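Local coordinates for protein beta-L-arabinobiosidase (Bacteroides thetaiotaomicron, PDB 5MQR) that probably hydrolyses glycosidic bonds of plant pectin, as a beta-L-arabinobiosidase or arabinofuranosidase, with a sialidase activity assigned only by family, at residues K749-N754 and P820-Y825; L795-D800 and N814-R819; S808-R813 and E885-I890. One frame throughout, in Å; residues are numbered along the deposited sequence.

Interaction 1: K749-N754 and P820-Y825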
loop_
_atom_site.group_PDB
_atom_site.type_symbol
_atom_site.label_atom_id
_atom_site.label_comp_id
_atom_site.label_asym_id
_atom_site.label_seq_id
_atom_site.Cartn_x
_atom_site.Cartn_y
_atom_site.Cartn_z
ATOM N N LYS A 749 45.470 -18.602 1.578
ATOM C CA LYS A 749 45.482 -19.038 0.186
ATOM C C LYS A 749 44.729 -18.108 -0.757
ATOM O O LYS A 749 44.843 -18.265 -1.961
ATOM C CB LYS A 749 44.914 -20.468 0.048
ATOM C CG LYS A 749 45.697 -21.558 0.781
ATOM C CD LYS A 749 47.084 -21.743 0.194
ATOM C CE LYS A 749 47.826 -22.883 0.873
ATOM N NZ LYS A 749 49.294 -22.723 0.648
ATOM N N PHE A 750 43.955 -17.166 -0.220
ATOM C CA PHE A 750 43.204 -16.239 -1.054
ATOM C C PHE A 750 43.188 -14.825 -0.498
ATOM O O PHE A 750 43.072 -14.619 0.723
ATOM C CB PHE A 750 41.765 -16.728 -1.252
ATOM C CG PHE A 750 41.663 -18.011 -2.027
ATOM C CD1 PHE A 750 41.778 -18.009 -3.412
ATOM C CD2 PHE A 750 41.491 -19.220 -1.377
ATOM C CE1 PHE A 750 41.707 -19.194 -4.140
ATOM C CE2 PHE A 750 41.408 -20.404 -2.097
ATOM C CZ PHE A 750 41.522 -20.394 -3.477
ATOM N N SER A 751 43.309 -13.859 -1.411
ATOM C CA SER A 751 43.201 -12.461 -1.077
ATOM C C SER A 751 41.902 -12.215 -0.322
ATOM O O SER A 751 40.924 -12.960 -0.469
ATOM C CB SER A 751 43.227 -11.593 -2.335
ATOM O OG SER A 751 44.399 -11.804 -3.102
ATOM N N SER A 752 41.915 -11.157 0.487
ATOM C CA SER A 752 40.809 -10.855 1.402
ATOM C C SER A 752 40.388 -9.389 1.380
ATOM O O SER A 752 41.251 -8.497 1.501
ATOM C CB SER A 752 41.216 -11.225 2.832
ATOM O OG SER A 752 40.241 -10.773 3.748
ATOM N N TRP A 753 39.074 -9.158 1.254
ATOM C CA TRP A 753 38.462 -7.868 1.617
ATOM C C TRP A 753 37.550 -8.012 2.816
ATOM O O TRP A 753 36.593 -7.271 2.979
ATOM C CB TRP A 753 37.785 -7.167 0.430
ATOM C CG TRP A 753 36.508 -7.706 -0.144
ATOM C CD1 TRP A 753 35.268 -7.320 0.180
ATOM C CD2 TRP A 753 36.362 -8.666 -1.200
ATOM N NE1 TRP A 753 34.343 -7.981 -0.569
ATOM C CE2 TRP A 753 34.989 -8.808 -1.441
ATOM C CE3 TRP A 753 37.256 -9.401 -1.974
ATOM C CZ2 TRP A 753 34.481 -9.672 -2.407
ATOM C CZ3 TRP A 753 36.751 -10.260 -2.941
ATOM C CH2 TRP A 753 35.380 -10.397 -3.142
ATOM N N ASN A 754 37.917 -8.894 3.736
ATOM C CA ASN A 754 37.000 -9.276 4.806
ATOM C C ASN A 754 36.757 -8.242 5.879
ATOM O O ASN A 754 35.679 -8.252 6.484
ATOM C CB ASN A 754 37.433 -10.581 5.447
ATOM C CG ASN A 754 37.311 -11.748 4.498
ATOM O OD1 ASN A 754 36.540 -11.719 3.520
ATOM N ND2 ASN A 754 38.103 -12.772 4.749
ATOM N N PRO A 820 45.337 -4.777 -9.184
ATOM C CA PRO A 820 44.382 -3.897 -8.479
ATOM C C PRO A 820 43.363 -4.624 -7.625
ATOM O O PRO A 820 42.638 -3.959 -6.900
ATOM C CB PRO A 820 43.681 -3.131 -9.611
ATOM C CG PRO A 820 43.861 -3.990 -10.804
ATOM C CD PRO A 820 45.234 -4.584 -10.637
ATOM N N THR A 821 43.299 -5.958 -7.726
ATOM C CA THR A 821 42.590 -6.789 -6.756
ATOM C C THR A 821 43.069 -6.538 -5.327
ATOM O O THR A 821 42.388 -5.854 -4.545
ATOM C CB THR A 821 42.775 -8.286 -7.044
ATOM O OG1 THR A 821 44.170 -8.552 -7.269
ATOM C CG2 THR A 821 41.948 -8.716 -8.255
ATOM N N ILE A 822 44.239 -7.082 -4.992
ATOM C CA ILE A 822 44.707 -7.091 -3.596
ATOM C C ILE A 822 44.974 -5.675 -3.074
ATOM O O ILE A 822 44.714 -5.397 -1.914
ATOM C CB ILE A 822 45.912 -8.039 -3.354
ATOM C CG1 ILE A 822 46.301 -8.030 -1.869
ATOM C CG2 ILE A 822 47.114 -7.647 -4.193
ATOM C CD1 ILE A 822 47.113 -9.225 -1.407
ATOM N N ASN A 823 45.444 -4.776 -3.933
ATOM C CA ASN A 823 45.647 -3.377 -3.523
ATOM C C ASN A 823 44.352 -2.642 -3.141
ATOM O O ASN A 823 44.347 -1.913 -2.155
ATOM C CB ASN A 823 46.447 -2.597 -4.562
ATOM C CG ASN A 823 47.905 -3.000 -4.558
ATOM O OD1 ASN A 823 48.630 -2.666 -3.612
ATOM N ND2 ASN A 823 48.335 -3.776 -5.575
ATOM N N SER A 824 43.276 -2.840 -3.895
ATOM C CA SER A 824 42.012 -2.220 -3.564
ATOM C C SER A 824 41.427 -2.873 -2.313
ATOM O O SER A 824 40.839 -2.197 -1.474
ATOM C CB SER A 824 41.030 -2.358 -4.728
ATOM O OG SER A 824 41.486 -1.666 -5.867
ATOM N N TYR A 825 41.570 -4.196 -2.220
ATOM C CA TYR A 825 41.055 -4.931 -1.085
ATOM C C TYR A 825 41.698 -4.421 0.215
ATOM O O TYR A 825 41.018 -4.222 1.223
ATOM C CB TYR A 825 41.324 -6.444 -1.181
ATOM C CG TYR A 825 40.761 -7.227 -2.349
ATOM C CD1 TYR A 825 39.756 -6.728 -3.184
ATOM C CD2 TYR A 825 41.216 -8.510 -2.579
ATOM C CE1 TYR A 825 39.261 -7.478 -4.237
ATOM C CE2 TYR A 825 40.723 -9.275 -3.616
ATOM C CZ TYR A 825 39.759 -8.757 -4.454
ATOM O OH TYR A 825 39.305 -9.555 -5.480
#
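Y825, on the first turns of helix 820-839, meets S751, S752 and W753 of the loop that leads into helix 754-765. At its root, CB rests 3.4 Å from the backbone O of S752, and CG lies near CB of W753. The CD2-CE2 edge of the ring meets CB of S751 almost in the ring plane, with CE2 of Y825 3.6 Å from that carbon. Over one face comes the benzo part of W753, whose CE3 sits 3.5 Å above the centre of the Y825 ring. The two rings cross obliquely, planes at 45° and centroids 4.8 Å apart. W753 can reach this face because its CG stands between backbone N and carbonyl carbon (chi1 71°). The opposite face of Y825 carries O of T821, from the preceding turn, toward the rim. At the tip, OH of Y825 passes CZ3 of W753 at 3.7 Å and is hydrogen-bonded to Q953 of helix 948-964. Beside the ring, OG of S751 lies 4.1 Å from CB of I822 but bonds to D803 and Q798. S752 OG accepts from N of N754 at 3.0 Å, an ST turn just where W753 takes the N-cap position; this OG also bonds to E781. The contact lies in what is probably the (alpha/alpha)6 barrel of this glycoside hydrolase family. No hydrogen bond runs directly between the segments: direct contact is ring packing, while D803 bridges S751 to T821 and N829 takes O of S752.

Interaction 2: L795-D800 and N814-R819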
loop_
_atom_site.group_PDB
_atom_site.type_symbol
_atom_site.label_atom_id
_atom_site.label_comp_id
_atom_site.label_asym_id
_atom_site.label_seq_id
_atom_site.Cartn_x
_atom_site.Cartn_y
_atom_site.Cartn_z
ATOM N N LEU A 795 53.309 -1.276 -2.747
ATOM C CA LEU A 795 52.165 -1.928 -3.388
ATOM C C LEU A 795 52.102 -3.382 -2.944
ATOM O O LEU A 795 53.127 -3.999 -2.686
ATOM C CB LEU A 795 52.245 -1.881 -4.921
ATOM C CG LEU A 795 52.005 -0.531 -5.626
ATOM C CD1 LEU A 795 52.614 -0.597 -7.019
ATOM C CD2 LEU A 795 50.533 -0.151 -5.707
ATOM N N TYR A 796 50.883 -3.899 -2.832
ATOM C CA TYR A 796 50.669 -5.324 -2.598
ATOM C C TYR A 796 50.877 -6.090 -3.911
ATOM O O TYR A 796 50.652 -5.559 -5.002
ATOM C CB TYR A 796 49.283 -5.607 -1.958
ATOM C CG TYR A 796 49.204 -5.255 -0.459
ATOM C CD1 TYR A 796 49.028 -3.944 -0.040
ATOM C CD2 TYR A 796 49.342 -6.235 0.520
ATOM C CE1 TYR A 796 48.978 -3.613 1.313
ATOM C CE2 TYR A 796 49.298 -5.922 1.862
ATOM C CZ TYR A 796 49.114 -4.604 2.267
ATOM O OH TYR A 796 49.072 -4.256 3.606
ATOM N N TRP A 797 51.375 -7.317 -3.791
ATOM C CA TRP A 797 51.406 -8.253 -4.895
ATOM C C TRP A 797 50.528 -9.416 -4.555
ATOM O O TRP A 797 50.305 -9.716 -3.386
ATOM C CB TRP A 797 52.807 -8.776 -5.200
ATOM C CG TRP A 797 53.463 -9.533 -4.090
ATOM C CD1 TRP A 797 54.310 -9.019 -3.149
ATOM C CD2 TRP A 797 53.345 -10.934 -3.800
ATOM N NE1 TRP A 797 54.728 -10.010 -2.294
ATOM C CE2 TRP A 797 54.152 -11.195 -2.668
ATOM C CE3 TRP A 797 52.639 -11.993 -4.383
ATOM C CZ2 TRP A 797 54.273 -12.479 -2.107
ATOM C CZ3 TRP A 797 52.748 -13.277 -3.818
ATOM C CH2 TRP A 797 53.551 -13.505 -2.692
ATOM N N GLN A 798 50.029 -10.078 -5.587
ATOM C CA GLN A 798 49.427 -11.383 -5.425
ATOM C C GLN A 798 49.543 -12.154 -6.705
ATOM O O GLN A 798 49.375 -11.587 -7.785
ATOM C CB GLN A 798 47.963 -11.248 -5.056
ATOM C CG GLN A 798 47.293 -12.567 -4.698
ATOM C CD GLN A 798 47.810 -13.191 -3.423
ATOM O OE1 GLN A 798 48.952 -13.628 -3.344
ATOM N NE2 GLN A 798 46.945 -13.280 -2.423
ATOM N N GLY A 799 49.822 -13.446 -6.593
ATOM C CA GLY A 799 49.682 -14.349 -7.742
ATOM C C GLY A 799 48.231 -14.437 -8.175
ATOM O O GLY A 799 47.331 -14.442 -7.325
ATOM N N ASP A 800 47.969 -14.476 -9.477
ATOM C CA ASP A 800 46.562 -14.411 -9.926
ATOM C C ASP A 800 45.736 -15.621 -9.439
ATOM O O ASP A 800 44.575 -15.465 -9.102
ATOM C CB ASP A 800 46.406 -14.103 -11.437
ATOM C CG ASP A 800 46.938 -15.211 -12.367
ATOM O OD1 ASP A 800 47.587 -16.182 -11.912
ATOM O OD2 ASP A 800 46.687 -15.080 -13.586
ATOM N N ASN A 814 52.637 -17.870 -9.704
ATOM C CA ASN A 814 53.933 -17.664 -9.026
ATOM C C ASN A 814 54.601 -16.329 -9.393
ATOM O O ASN A 814 55.827 -16.240 -9.422
ATOM C CB ASN A 814 54.904 -18.837 -9.313
ATOM C CG ASN A 814 54.364 -20.183 -8.841
ATOM O OD1 ASN A 814 54.065 -21.089 -9.646
ATOM N ND2 ASN A 814 54.225 -20.321 -7.527
ATOM N N LYS A 815 53.809 -15.302 -9.709
ATOM C CA LYS A 815 54.359 -13.969 -9.965
ATOM C C LYS A 815 53.960 -13.045 -8.825
ATOM O O LYS A 815 52.996 -13.309 -8.101
ATOM C CB LYS A 815 53.869 -13.363 -11.290
ATOM C CG LYS A 815 54.130 -14.173 -12.555
ATOM C CD LYS A 815 55.608 -14.254 -12.901
ATOM C CE LYS A 815 55.802 -14.865 -14.284
ATOM N NZ LYS A 815 57.166 -15.457 -14.421
ATOM N N LYS A 816 54.715 -11.965 -8.702
ATOM C CA LYS A 816 54.529 -10.969 -7.672
ATOM C C LYS A 816 54.203 -9.685 -8.367
ATOM O O LYS A 816 54.943 -8.722 -8.287
ATOM C CB LYS A 816 55.797 -10.818 -6.827
ATOM C CG LYS A 816 56.157 -12.088 -6.076
ATOM C CD LYS A 816 57.267 -11.867 -5.062
ATOM C CE LYS A 816 57.352 -13.091 -4.169
ATOM N NZ LYS A 816 58.584 -13.061 -3.344
ATOM N N TYR A 817 53.085 -9.690 -9.077
ATOM C CA TYR A 817 52.629 -8.499 -9.742
ATOM C C TYR A 817 51.686 -7.712 -8.818
ATOM O O TYR A 817 50.925 -8.289 -8.029
ATOM C CB TYR A 817 51.923 -8.842 -11.051
ATOM C CG TYR A 817 52.747 -9.529 -12.131
ATOM C CD1 TYR A 817 54.154 -9.501 -12.131
ATOM C CD2 TYR A 817 52.109 -10.171 -13.190
ATOM C CE1 TYR A 817 54.881 -10.117 -13.147
ATOM C CE2 TYR A 817 52.828 -10.788 -14.204
ATOM C CZ TYR A 817 54.214 -10.752 -14.173
ATOM O OH TYR A 817 54.919 -11.372 -15.148
ATOM N N ALA A 818 51.736 -6.393 -8.957
ATOM C CA ALA A 818 50.864 -5.505 -8.223
ATOM C C ALA A 818 49.526 -5.403 -8.956
ATOM O O ALA A 818 49.337 -4.572 -9.830
ATOM C CB ALA A 818 51.510 -4.142 -8.043
ATOM N N ARG A 819 48.596 -6.263 -8.559
ATOM C CA ARG A 819 47.274 -6.351 -9.165
ATOM C C ARG A 819 46.272 -5.429 -8.441
ATOM O O ARG A 819 46.349 -5.302 -7.209
ATOM C CB ARG A 819 46.815 -7.800 -9.129
ATOM C CG ARG A 819 47.590 -8.694 -10.080
ATOM C CD ARG A 819 47.361 -10.175 -9.798
ATOM N NE ARG A 819 45.957 -10.551 -9.934
ATOM C CZ ARG A 819 45.307 -10.823 -11.073
ATOM N NH1 ARG A 819 45.912 -10.776 -12.254
ATOM N NH2 ARG A 819 44.017 -11.168 -11.019
HETATM O O HOH W 1 50.829 -11.819 -10.078
#
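K816 lies along one face of the W797 indole, the two side chains side by side and pointing the same way. CG of K816 stands 3.9 Å from the centroid of the six-membered ring and 16° off its normal, a CH-pi contact. The lysine is extended beyond CG, which carries the methylenes on across the indole until CE is 3.8 Å from CZ2 of W797. Next to the indole the backbones meet. N of Q798 donates to O of Y817 at 3.2 Å with a 153° angle at the hydrogen, and that same oxygen takes a CA-H contact from W797. One step along, CA of A818 approaches O of Y796 at 3.2 Å, again as a CA-H...O contact. Both segments belong to the connection between helices 768-788 and 820-839, in the MGH1-like hydrolase domain; the chain between them contains neither helix nor strand, so this pairing closes a long loop upon itself just before R819 takes the N-cap position. Water 1 bridges the backbones further on, 2.7 Å from O of Q798 and 3.3 Å from N of Y817. The R819 side chain runs past segment 795-800, its CD beside O of Q798, and a bend at chi3 (60°) brings its guanidinium flat against D800, whose CB sits 3.4 Å above the guanidinium plane. OD2 of D800 is 4.6 Å from NH1 of R819, opposite charges beyond a salt bridge with no N-H aimed at it; it hydrogen-bonds to S808, while NE of R819 forms a salt bridge to D803. CD1 of L795 packs on CB of A818.

Interaction 3: S808-R813 and E885-I890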
loop_
_atom_site.group_PDB
_atom_site.type_symbol
_atom_site.label_atom_id
_atom_site.label_comp_id
_atom_site.label_asym_id
_atom_site.label_seq_id
_atom_site.Cartn_x
_atom_site.Cartn_y
_atom_site.Cartn_z
ATOM N N SER A 808 44.602 -15.467 -15.913
ATOM C CA SER A 808 44.287 -14.115 -16.323
ATOM C C SER A 808 45.340 -13.691 -17.346
ATOM O O SER A 808 46.425 -14.258 -17.383
ATOM C CB SER A 808 44.287 -13.163 -15.124
ATOM O OG SER A 808 45.597 -12.883 -14.654
ATOM N N ILE A 809 45.007 -12.693 -18.160
ATOM C CA ILE A 809 45.946 -12.126 -19.115
ATOM C C ILE A 809 47.068 -11.388 -18.377
ATOM O O ILE A 809 48.252 -11.684 -18.607
ATOM C CB ILE A 809 45.258 -11.190 -20.132
ATOM C CG1 ILE A 809 44.277 -12.009 -20.996
ATOM C CG2 ILE A 809 46.295 -10.499 -21.028
ATOM C CD1 ILE A 809 43.347 -11.191 -21.877
ATOM N N SER A 810 46.723 -10.456 -17.481
ATOM C CA SER A 810 47.778 -9.666 -16.815
ATOM C C SER A 810 48.647 -10.591 -15.967
ATOM O O SER A 810 49.847 -10.408 -15.839
ATOM C CB SER A 810 47.220 -8.520 -15.974
ATOM O OG SER A 810 46.501 -8.979 -14.851
ATOM N N GLY A 811 47.996 -11.581 -15.386
ATOM C CA GLY A 811 48.657 -12.771 -15.005
ATOM C C GLY A 811 49.236 -12.780 -13.624
ATOM O O GLY A 811 49.139 -11.812 -12.839
ATOM N N GLY A 812 49.740 -13.976 -13.343
ATOM C CA GLY A 812 50.723 -14.191 -12.381
ATOM C C GLY A 812 50.734 -15.504 -11.661
ATOM O O GLY A 812 50.713 -15.448 -10.455
ATOM N N ARG A 813 50.797 -16.670 -12.321
ATOM C CA ARG A 813 51.060 -17.923 -11.560
ATOM C C ARG A 813 52.483 -17.821 -11.032
ATOM O O ARG A 813 53.413 -17.676 -11.821
ATOM C CB ARG A 813 50.884 -19.219 -12.368
ATOM C CG ARG A 813 51.271 -20.498 -11.583
ATOM C CD ARG A 813 50.909 -21.847 -12.234
ATOM N NE ARG A 813 49.479 -22.159 -12.056
ATOM C CZ ARG A 813 48.493 -21.838 -12.914
ATOM N NH1 ARG A 813 47.223 -22.139 -12.626
ATOM N NH2 ARG A 813 48.753 -21.222 -14.073
ATOM N N GLU A 885 41.191 -5.233 -17.713
ATOM C CA GLU A 885 40.493 -6.393 -17.135
ATOM C C GLU A 885 39.379 -5.922 -16.213
ATOM O O GLU A 885 39.357 -4.775 -15.798
ATOM C CB GLU A 885 41.477 -7.292 -16.370
ATOM C CG GLU A 885 42.551 -7.925 -17.248
ATOM C CD GLU A 885 43.647 -8.622 -16.454
ATOM O OE1 GLU A 885 44.260 -7.999 -15.552
ATOM O OE2 GLU A 885 43.896 -9.812 -16.737
ATOM N N ALA A 886 38.479 -6.829 -15.865
ATOM C CA ALA A 886 37.398 -6.498 -14.934
ATOM C C ALA A 886 37.955 -6.061 -13.580
ATOM O O ALA A 886 37.319 -5.239 -12.893
ATOM C CB ALA A 886 36.453 -7.683 -14.750
ATOM N N ILE A 887 39.135 -6.601 -13.215
ATOM C CA ILE A 887 39.765 -6.241 -11.950
ATOM C C ILE A 887 40.079 -4.751 -11.865
ATOM O O ILE A 887 40.186 -4.229 -10.782
ATOM C CB ILE A 887 41.024 -7.070 -11.593
ATOM C CG1 ILE A 887 42.144 -6.908 -12.630
ATOM C CG2 ILE A 887 40.645 -8.528 -11.395
ATOM C CD1 ILE A 887 43.503 -7.422 -12.152
ATOM N N GLY A 888 40.206 -4.075 -13.001
ATOM C CA GLY A 888 40.411 -2.623 -13.025
ATOM C C GLY A 888 39.254 -1.775 -12.502
ATOM O O GLY A 888 39.426 -0.564 -12.292
ATOM N N TYR A 889 38.073 -2.385 -12.336
ATOM C CA TYR A 889 36.949 -1.706 -11.724
ATOM C C TYR A 889 36.891 -1.868 -10.210
ATOM O O TYR A 889 36.185 -1.114 -9.569
ATOM C CB TYR A 889 35.627 -2.138 -12.357
ATOM C CG TYR A 889 35.459 -1.687 -13.801
ATOM C CD1 TYR A 889 35.526 -0.333 -14.162
ATOM C CD2 TYR A 889 35.216 -2.619 -14.808
ATOM C CE1 TYR A 889 35.380 0.053 -15.494
ATOM C CE2 TYR A 889 35.067 -2.241 -16.129
ATOM C CZ TYR A 889 35.157 -0.921 -16.475
ATOM O OH TYR A 889 34.997 -0.607 -17.802
ATOM N N ILE A 890 37.686 -2.772 -9.635
ATOM C CA ILE A 890 37.661 -3.053 -8.187
ATOM C C ILE A 890 37.991 -1.828 -7.320
ATOM O O ILE A 890 37.405 -1.681 -6.272
ATOM C CB ILE A 890 38.538 -4.266 -7.823
ATOM C CG1 ILE A 890 37.964 -5.537 -8.467
ATOM C CG2 ILE A 890 38.577 -4.533 -6.322
ATOM C CD1 ILE A 890 38.876 -6.748 -8.325
HETATM O O HOH W 2 42.402 -11.638 -17.905
#
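E885 leaves its backbone with CG opposite the carbonyl carbon (chi1 -64°) and stays extended beyond it, while S810 swings OG between its own N and carbonyl carbon (chi1 67°); these torsions bring OG to the syn side of OE1, near the carboxylate plane. There OG of S810 donates to OE1 of E885 at a short 2.5 Å. The backbone N of the same serine donates to the other oxygen, OE2, at 3.0 Å. That bond is almost straight, 174° at the hydrogen, although it comes from above the carboxylate plane. Water 2 adds a further grip, donating to OE2 of E885 at 2.6 Å and accepting from N of I809 at 2.8 Å. Both carboxylate oxygens are therefore held, which fixes the rotation of the buried group. OG of S810 is also bonded to T874, and CD1 of I887 packs near it at 4.3 Å. Within the loop, OG of S808 accepts from N of G811 at 2.8 Å and also bonds to D800. The result is an ST motif in the loop before helix 820-839, tied through one glutamate to the 3-10 turn 886-889 that precedes helix 890-893, within the MGH1-like hydrolase domain.

How the interactions relate
The three contacts lie next to one another in the MGH1-like domain, their centres 10 to 12 Å apart. Interaction 2 is nested inside the loop closed by interaction 1; interaction 3 crosses both along the chain. Interactions 1 and 2 join through N823 OD1 and Y796 N (2.7 Å) and through S751 OG and Q798 NE2 (3.0 Å). D800 of interaction 2 reaches interaction 3, with its OD2 2.7 Å from S808 OG and its N 3.1 Å from G812 O, both probable hydrogen bonds. Interactions 1 and 3 meet by packing, T821 CG2 to I887 CG2 at 3.4 Å. A bound HEPES buffer molecule lies about 9 Å from the side chain of D800 and about 12 Å from those of S751 and S808.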